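Local structure of concanavalin A-like lectin protein kinase family protein (Theobroma cacao, 6CTH) at residues 116-121 against 147-152; 128-133 against 198-203. The protein probably transfers phosphate from ATP to protein substrates, as a plant lectin receptor-like kinase whose kinase domain binds an oxindole inhibitor here. All coordinates share one frame; numbering follows the deposited sequence.

Contact 1 (116-121 against 147-152); sequences YRIVKD and IMLDSS. With FE7 (N-{(3Z)-2-oxo-3-[phenyl({4-[(piperidin-1-yl)methyl]phenyl}amino)methylidene]-2,3-dihydro-1H-indol-5-yl}ethanesulfonamide), chain B.
Arg117 supplies the polar half of this contact, giving an N-H of NH2 to the backbone O of Ser152 at 3.0 Å. The bond is bent, 137° at the hydrogen, and the acceptor stands 28° out of the guanidinium plane, so a single N-H meets the carbonyl at a slant. Its reach comes from CG lying anti to the backbone N (chi1 -157°), followed by bends at the next two torsions. On the receiving side, Asp150 OD1 draws in the turn through a weak bond from Ser152 N and a further one from Asn154 N; at 6.2 Å from Arg117 NH2 this OD1 makes no salt bridge, though its charge may mildly attract the arginine.

The apolar half is one methyl-to-methyl touch, Ile118 CD1 to Leu149 CD2 at 3.9 Å, between side chains crossing at about a right angle. Leu99 of helix 99-103 packs against both.

Ligand packing occupies the far side of strand 147-149. Met148 CE approaches the face of the inhibitor's oxindole, 3.3 Å from FE7 C9, while FE7 also hydrogen-bonds Met94 N and Glu92 O. Met148 lines the inhibitor pocket, probably the ATP site, and Ile147 touches Val206 of helix 196-212; this placement is consistent with the catalytic spine of protein kinases.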
loop_
_atom_site.group_PDB
_atom_site.type_symbol
_atom_site.label_atom_id
_atom_site.label_comp_id
_atom_site.label_asym_id
_atom_site.label_seq_id
_atom_site.Cartn_x
_atom_site.Cartn_y
_atom_site.Cartn_z
ATOM N N TYR A 116 -13.158 -6.022 0.683
ATOM C CA TYR A 116 -13.746 -4.978 1.536
ATOM C C TYR A 116 -13.018 -5.029 2.891
ATOM O O TYR A 116 -12.740 -3.987 3.460
ATOM C CB TYR A 116 -15.235 -5.166 1.705
ATOM C CG TYR A 116 -16.014 -3.906 2.069
ATOM C CD1 TYR A 116 -16.085 -2.834 1.196
ATOM C CD2 TYR A 116 -16.709 -3.809 3.255
ATOM C CE1 TYR A 116 -16.787 -1.694 1.513
ATOM C CE2 TYR A 116 -17.425 -2.656 3.601
ATOM C CZ TYR A 116 -17.448 -1.608 2.723
ATOM O OH TYR A 116 -18.182 -0.496 3.007
ATOM N N ARG A 117 -12.691 -6.230 3.354
ATOM C CA ARG A 117 -11.948 -6.400 4.598
ATOM C C ARG A 117 -10.545 -5.801 4.477
ATOM O O ARG A 117 -10.063 -5.140 5.385
ATOM C CB ARG A 117 -11.861 -7.878 4.963
ATOM C CG ARG A 117 -11.616 -8.137 6.439
ATOM C CD ARG A 117 -10.706 -9.335 6.640
ATOM N NE ARG A 117 -11.374 -10.590 6.321
ATOM C CZ ARG A 117 -10.789 -11.612 5.707
ATOM N NH1 ARG A 117 -11.474 -12.716 5.460
ATOM N NH2 ARG A 117 -9.521 -11.527 5.339
ATOM N N ILE A 118 -9.899 -6.033 3.337
ATOM C CA ILE A 118 -8.579 -5.500 3.082
ATOM C C ILE A 118 -8.584 -3.975 3.117
ATOM O O ILE A 118 -7.676 -3.366 3.677
ATOM C CB ILE A 118 -7.994 -6.040 1.745
ATOM C CG1 ILE A 118 -7.591 -7.532 1.903
ATOM C CG2 ILE A 118 -6.797 -5.210 1.284
ATOM C CD1 ILE A 118 -7.331 -8.282 0.618
ATOM N N VAL A 119 -9.581 -3.342 2.524
ATOM C CA VAL A 119 -9.641 -1.887 2.520
ATOM C C VAL A 119 -9.784 -1.413 3.973
ATOM O O VAL A 119 -9.126 -0.449 4.367
ATOM C CB VAL A 119 -10.804 -1.365 1.665
ATOM C CG1 VAL A 119 -11.017 0.133 1.860
ATOM C CG2 VAL A 119 -10.540 -1.679 0.214
ATOM N N LYS A 120 -10.639 -2.068 4.743
ATOM C CA LYS A 120 -10.807 -1.686 6.194
ATOM C C LYS A 120 -9.483 -1.877 6.984
ATOM O O LYS A 120 -9.146 -1.048 7.841
ATOM C CB LYS A 120 -11.942 -2.483 6.816
ATOM C CG LYS A 120 -13.323 -2.043 6.367
ATOM C CD LYS A 120 -14.366 -2.950 6.969
ATOM C CE LYS A 120 -15.727 -2.461 6.643
ATOM N NZ LYS A 120 -16.722 -3.396 7.257
ATOM N N ASP A 121 -8.744 -2.933 6.658
ATOM C CA ASP A 121 -7.417 -3.234 7.264
ATOM C C ASP A 121 -6.442 -2.117 6.953
ATOM O O ASP A 121 -5.764 -1.611 7.824
ATOM C CB ASP A 121 -6.773 -4.550 6.762
ATOM C CG ASP A 121 -7.412 -5.836 7.315
ATOM O OD1 ASP A 121 -8.190 -5.776 8.294
ATOM O OD2 ASP A 121 -7.082 -6.930 6.769
ATOM N N ILE A 147 1.319 -3.648 0.197
ATOM C CA ILE A 147 0.386 -4.319 1.125
ATOM C C ILE A 147 0.612 -5.836 1.072
ATOM O O ILE A 147 0.419 -6.474 0.030
ATOM C CB ILE A 147 -1.073 -3.948 0.796
ATOM C CG1 ILE A 147 -1.240 -2.421 0.880
ATOM C CG2 ILE A 147 -2.050 -4.675 1.711
ATOM C CD1 ILE A 147 -2.576 -1.907 0.376
ATOM N N MET A 148 1.014 -6.403 2.217
ATOM C CA MET A 148 1.271 -7.830 2.326
ATOM C C MET A 148 0.054 -8.547 2.839
ATOM O O MET A 148 -0.740 -7.970 3.638
ATOM C CB MET A 148 2.449 -8.075 3.279
ATOM C CG MET A 148 3.762 -7.467 2.849
ATOM S SD MET A 148 4.274 -8.069 1.203
ATOM C CE MET A 148 4.458 -9.768 1.639
ATOM N N LEU A 149 -0.110 -9.794 2.432
ATOM C CA LEU A 149 -1.240 -10.602 2.842
ATOM C C LEU A 149 -0.791 -11.787 3.687
ATOM O O LEU A 149 0.152 -12.499 3.292
ATOM C CB LEU A 149 -1.992 -11.088 1.622
ATOM C CG LEU A 149 -2.600 -9.951 0.796
ATOM C CD1 LEU A 149 -3.283 -10.511 -0.455
ATOM C CD2 LEU A 149 -3.628 -9.141 1.622
ATOM N N ASP A 150 -1.448 -11.999 4.838
ATOM C CA ASP A 150 -1.150 -13.189 5.634
ATOM C C ASP A 150 -1.941 -14.380 5.113
ATOM O O ASP A 150 -2.645 -14.279 4.105
ATOM C CB ASP A 150 -1.327 -12.937 7.144
ATOM C CG ASP A 150 -2.759 -12.809 7.587
ATOM O OD1 ASP A 150 -3.722 -13.102 6.822
ATOM O OD2 ASP A 150 -2.939 -12.429 8.788
ATOM N N SER A 151 -1.863 -15.484 5.841
ATOM C CA SER A 151 -2.505 -16.741 5.467
ATOM C C SER A 151 -4.009 -16.611 5.346
ATOM O O SER A 151 -4.624 -17.292 4.547
ATOM C CB SER A 151 -2.119 -17.875 6.422
ATOM O OG SER A 151 -2.574 -17.639 7.739
ATOM N N SER A 152 -4.598 -15.787 6.196
ATOM C CA SER A 152 -6.052 -15.516 6.154
ATOM C C SER A 152 -6.442 -14.329 5.269
ATOM O O SER A 152 -7.592 -13.823 5.354
ATOM C CB SER A 152 -6.585 -15.256 7.569
ATOM O OG SER A 152 -6.137 -16.219 8.489
HETATM C C4 FE7 B . 7.982 -9.245 1.776
HETATM C C14 FE7 B . 7.768 -8.321 -3.320
HETATM C C5 FE7 B . 8.101 -9.390 3.170
HETATM C C6 FE7 B . 8.432 -8.322 3.987
HETATM C C11 FE7 B . 7.512 -10.111 -1.208
HETATM C C7 FE7 B . 8.621 -7.079 3.413
HETATM C C8 FE7 B . 7.540 -11.451 2.420
HETATM C C9 FE7 B . 7.636 -10.552 1.241
HETATM C C10 FE7 B . 7.373 -10.995 -0.037
HETATM C C12 FE7 B . 8.764 -9.649 -1.597
HETATM C C13 FE7 B . 8.886 -8.757 -2.646
HETATM N N1 FE7 B . 7.825 -10.702 3.511
HETATM N N2 FE7 B . 6.888 -12.234 -0.192
HETATM C C3 FE7 B . 8.158 -7.980 1.217
HETATM N N3 FE7 B . 6.519 -16.537 -4.967
HETATM O O2 FE7 B . 7.265 -12.645 2.425
HETATM C C2 FE7 B . 8.446 -6.894 2.045
HETATM N N FE7 B . 8.490 -5.555 1.556
HETATM S S FE7 B . 8.251 -4.978 0.062
HETATM O O FE7 B . 8.417 -6.038 -0.880
HETATM O O1 FE7 B . 9.044 -3.797 -0.061
HETATM C C1 FE7 B . 6.548 -4.558 0.227
HETATM C C FE7 B . 6.375 -3.881 1.564
HETATM C C16 FE7 B . 6.392 -9.671 -1.901
HETATM C C15 FE7 B . 6.524 -8.778 -2.948
HETATM C C17 FE7 B . 6.581 -13.040 -1.311
HETATM C C22 FE7 B . 6.824 -12.624 -2.612
HETATM C C21 FE7 B . 6.467 -13.430 -3.678
HETATM C C20 FE7 B . 5.861 -14.660 -3.472
HETATM C C19 FE7 B . 5.618 -15.065 -2.171
HETATM C C18 FE7 B . 5.976 -14.270 -1.098
HETATM C C23 FE7 B . 5.488 -15.545 -4.638
HETATM C C28 FE7 B . 6.049 -17.463 -5.998
HETATM C C27 FE7 B . 7.066 -18.547 -6.273
HETATM C C26 FE7 B . 8.401 -17.955 -6.671
HETATM C C25 FE7 B . 8.842 -16.900 -5.675
HETATM C C24 FE7 B . 7.746 -15.889 -5.435
#

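Contact 2 (128-133 against 198-203); sequences YLHEEG and SDVYSF
The imidazole of His130 and the carboxylate of Asp199 lie almost in one plane, 5° apart, and meet edge on. Within these two segments the ring's neighbours all sit at its rim: Asp199 OD2 and CB beside NE2, and Val200 CG2 at 4.4 Å from His130 CE1. Neither face of the imidazole carries an atom of 198-203.

The hydrogen bond runs from His130 NE2 to Asp199 OD2, 2.9 Å long and practically straight at 177°. It enters the anti lone pair of OD2, on the side turned from OD1, which also brings Asp199 CB to 3.4 Å from His130 NE2 and to 3.5 Å from His130 CE1. A near-zero chi2 (-2°) eclipses OD1 with the aspartate's CA and directs OD2 outward, while His130 CG, anti to its carbonyl carbon, carries the ring across to helix 196-212.

The buried carboxylate has further donors: His139 N also bonds OD2, and Arg140 N bonds OD1. Three N-H groups thus fix its rotation and would be expected to stabilise a negative charge. Close by, Glu131 OE2 forms a salt bridge with Lys196, a second polar link between segment 128-133 and helix 196-212, and Val200 also packs on Cys269 of helix 256-269.

His139 and Arg140 immediately precede the magnesium ligand Asp141. This is the familiar kinase arrangement in which an aspartate of the buried F helix holds the backbone of the His-Arg-Asp catalytic loop; here the histidine of the E helix adds an in-plane hydrogen bond to the same aspartate.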
loop_
_atom_site.group_PDB
_atom_site.type_symbol
_atom_site.label_atom_id
_atom_site.label_comp_id
_atom_site.label_asym_id
_atom_site.label_seq_id
_atom_site.Cartn_x
_atom_site.Cartn_y
_atom_site.Cartn_z
ATOM N N TYR A 128 -3.881 4.412 12.544
ATOM C CA TYR A 128 -2.788 4.227 13.524
ATOM C C TYR A 128 -1.598 5.131 13.194
ATOM O O TYR A 128 -1.041 5.849 14.049
ATOM C CB TYR A 128 -2.417 2.778 13.609
ATOM C CG TYR A 128 -1.184 2.484 14.476
ATOM C CD1 TYR A 128 -1.302 2.406 15.839
ATOM C CD2 TYR A 128 0.076 2.249 13.922
ATOM C CE1 TYR A 128 -0.195 2.138 16.652
ATOM C CE2 TYR A 128 1.180 1.973 14.711
ATOM C CZ TYR A 128 1.041 1.894 16.081
ATOM O OH TYR A 128 2.162 1.629 16.820
ATOM N N LEU A 129 -1.201 5.148 11.913
ATOM C CA LEU A 129 -0.131 6.003 11.502
ATOM C C LEU A 129 -0.403 7.476 11.734
ATOM O O LEU A 129 0.455 8.198 12.262
ATOM C CB LEU A 129 0.242 5.758 9.998
ATOM C CG LEU A 129 0.833 4.398 9.616
ATOM C CD1 LEU A 129 1.061 4.330 8.116
ATOM C CD2 LEU A 129 2.102 4.096 10.393
ATOM N N HIS A 130 -1.566 7.942 11.342
ATOM C CA HIS A 130 -1.847 9.380 11.361
ATOM C C HIS A 130 -2.167 9.905 12.745
ATOM O O HIS A 130 -1.861 11.074 13.018
ATOM C CB HIS A 130 -2.991 9.747 10.416
ATOM C CG HIS A 130 -2.606 9.673 8.964
ATOM N ND1 HIS A 130 -3.522 9.878 7.935
ATOM C CD2 HIS A 130 -1.424 9.372 8.387
ATOM C CE1 HIS A 130 -2.887 9.743 6.781
ATOM N NE2 HIS A 130 -1.617 9.434 7.011
ATOM N N GLU A 131 -2.762 9.072 13.593
ATOM C CA GLU A 131 -3.409 9.608 14.803
ATOM C C GLU A 131 -3.054 8.922 16.110
ATOM O O GLU A 131 -3.419 9.501 17.140
ATOM C CB GLU A 131 -4.915 9.508 14.648
ATOM C CG GLU A 131 -5.501 10.280 13.467
ATOM C CD GLU A 131 -5.165 11.774 13.467
ATOM O OE1 GLU A 131 -4.934 12.349 14.582
ATOM O OE2 GLU A 131 -5.110 12.394 12.346
ATOM N N GLU A 132 -2.487 7.728 16.086
ATOM C CA GLU A 132 -2.370 6.935 17.334
ATOM C C GLU A 132 -1.007 6.879 17.959
ATOM O O GLU A 132 -0.912 6.434 19.127
ATOM C CB GLU A 132 -2.867 5.522 17.104
ATOM C CG GLU A 132 -4.340 5.446 16.725
ATOM C CD GLU A 132 -4.821 4.037 16.536
ATOM O OE1 GLU A 132 -4.402 3.142 17.276
ATOM O OE2 GLU A 132 -5.723 3.839 15.724
ATOM N N GLY A 133 0.033 7.350 17.268
ATOM C CA GLY A 133 1.402 7.370 17.806
ATOM C C GLY A 133 1.781 8.641 18.513
ATOM O O GLY A 133 1.087 9.663 18.381
ATOM N N SER A 198 -2.446 13.892 1.540
ATOM C CA SER A 198 -1.754 13.208 0.445
ATOM C C SER A 198 -1.722 11.664 0.621
ATOM O O SER A 198 -1.886 10.947 -0.344
ATOM C CB SER A 198 -0.374 13.826 0.108
ATOM O OG SER A 198 0.596 13.561 1.104
ATOM N N ASP A 199 -1.596 11.204 1.862
ATOM C CA ASP A 199 -1.684 9.784 2.160
ATOM C C ASP A 199 -3.106 9.280 1.869
ATOM O O ASP A 199 -3.282 8.197 1.333
ATOM C CB ASP A 199 -1.342 9.516 3.627
ATOM C CG ASP A 199 0.122 9.186 3.844
ATOM O OD1 ASP A 199 0.884 9.117 2.863
ATOM O OD2 ASP A 199 0.508 8.993 5.013
ATOM N N VAL A 200 -4.121 10.067 2.242
ATOM C CA VAL A 200 -5.522 9.686 2.006
ATOM C C VAL A 200 -5.778 9.594 0.471
ATOM O O VAL A 200 -6.466 8.722 0.044
ATOM C CB VAL A 200 -6.505 10.622 2.771
ATOM C CG1 VAL A 200 -7.915 10.539 2.219
ATOM C CG2 VAL A 200 -6.478 10.248 4.243
ATOM N N TYR A 201 -5.186 10.472 -0.310
ATOM C CA TYR A 201 -5.295 10.417 -1.800
ATOM C C TYR A 201 -4.818 9.047 -2.282
ATOM O O TYR A 201 -5.558 8.337 -2.986
ATOM C CB TYR A 201 -4.544 11.562 -2.403
ATOM C CG TYR A 201 -4.601 11.493 -3.937
ATOM C CD1 TYR A 201 -3.759 10.658 -4.654
ATOM C CD2 TYR A 201 -5.554 12.226 -4.614
ATOM C CE1 TYR A 201 -3.868 10.577 -6.033
ATOM C CE2 TYR A 201 -5.683 12.133 -5.993
ATOM C CZ TYR A 201 -4.818 11.342 -6.664
ATOM O OH TYR A 201 -4.936 11.255 -8.065
ATOM N N SER A 202 -3.630 8.617 -1.833
ATOM C CA SER A 202 -3.099 7.317 -2.246
ATOM C C SER A 202 -4.021 6.195 -1.814
ATOM O O SER A 202 -4.253 5.273 -2.555
ATOM C CB SER A 202 -1.724 7.061 -1.634
ATOM O OG SER A 202 -0.829 8.144 -1.869
ATOM N N PHE A 203 -4.548 6.271 -0.581
ATOM C CA PHE A 203 -5.523 5.281 -0.116
ATOM C C PHE A 203 -6.755 5.186 -1.055
ATOM O O PHE A 203 -7.252 4.080 -1.342
ATOM C CB PHE A 203 -5.982 5.643 1.344
ATOM C CG PHE A 203 -7.135 4.812 1.855
ATOM C CD1 PHE A 203 -6.915 3.621 2.499
ATOM C CD2 PHE A 203 -8.440 5.228 1.655
ATOM C CE1 PHE A 203 -7.983 2.832 2.937
ATOM C CE2 PHE A 203 -9.507 4.443 2.076
ATOM C CZ PHE A 203 -9.275 3.247 2.731
#

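Both contacts use helix 112-132, about 17 Å apart between centres. They touch where Val119 CG1 of 116-121 meets Phe203 CZ of 198-203 at 3.7 Å, so helix 196-212 packs close to both. Contact 2 is entirely buried and joins helix to helix through a straight, nearly coplanar hydrogen bond from imidazole to carboxylate. Contact 1 is only partly buried, joining helix to strand and turn: its aliphatic touch is inside, whereas its bent arginine bond reaches the exposed Ser152. The chemistry follows position. The strand of contact 1 faces the inhibitor through Met148, whereas contact 2 lies behind the catalytic loop, with the Asp199 side chain about 11 Å from the magnesium ion.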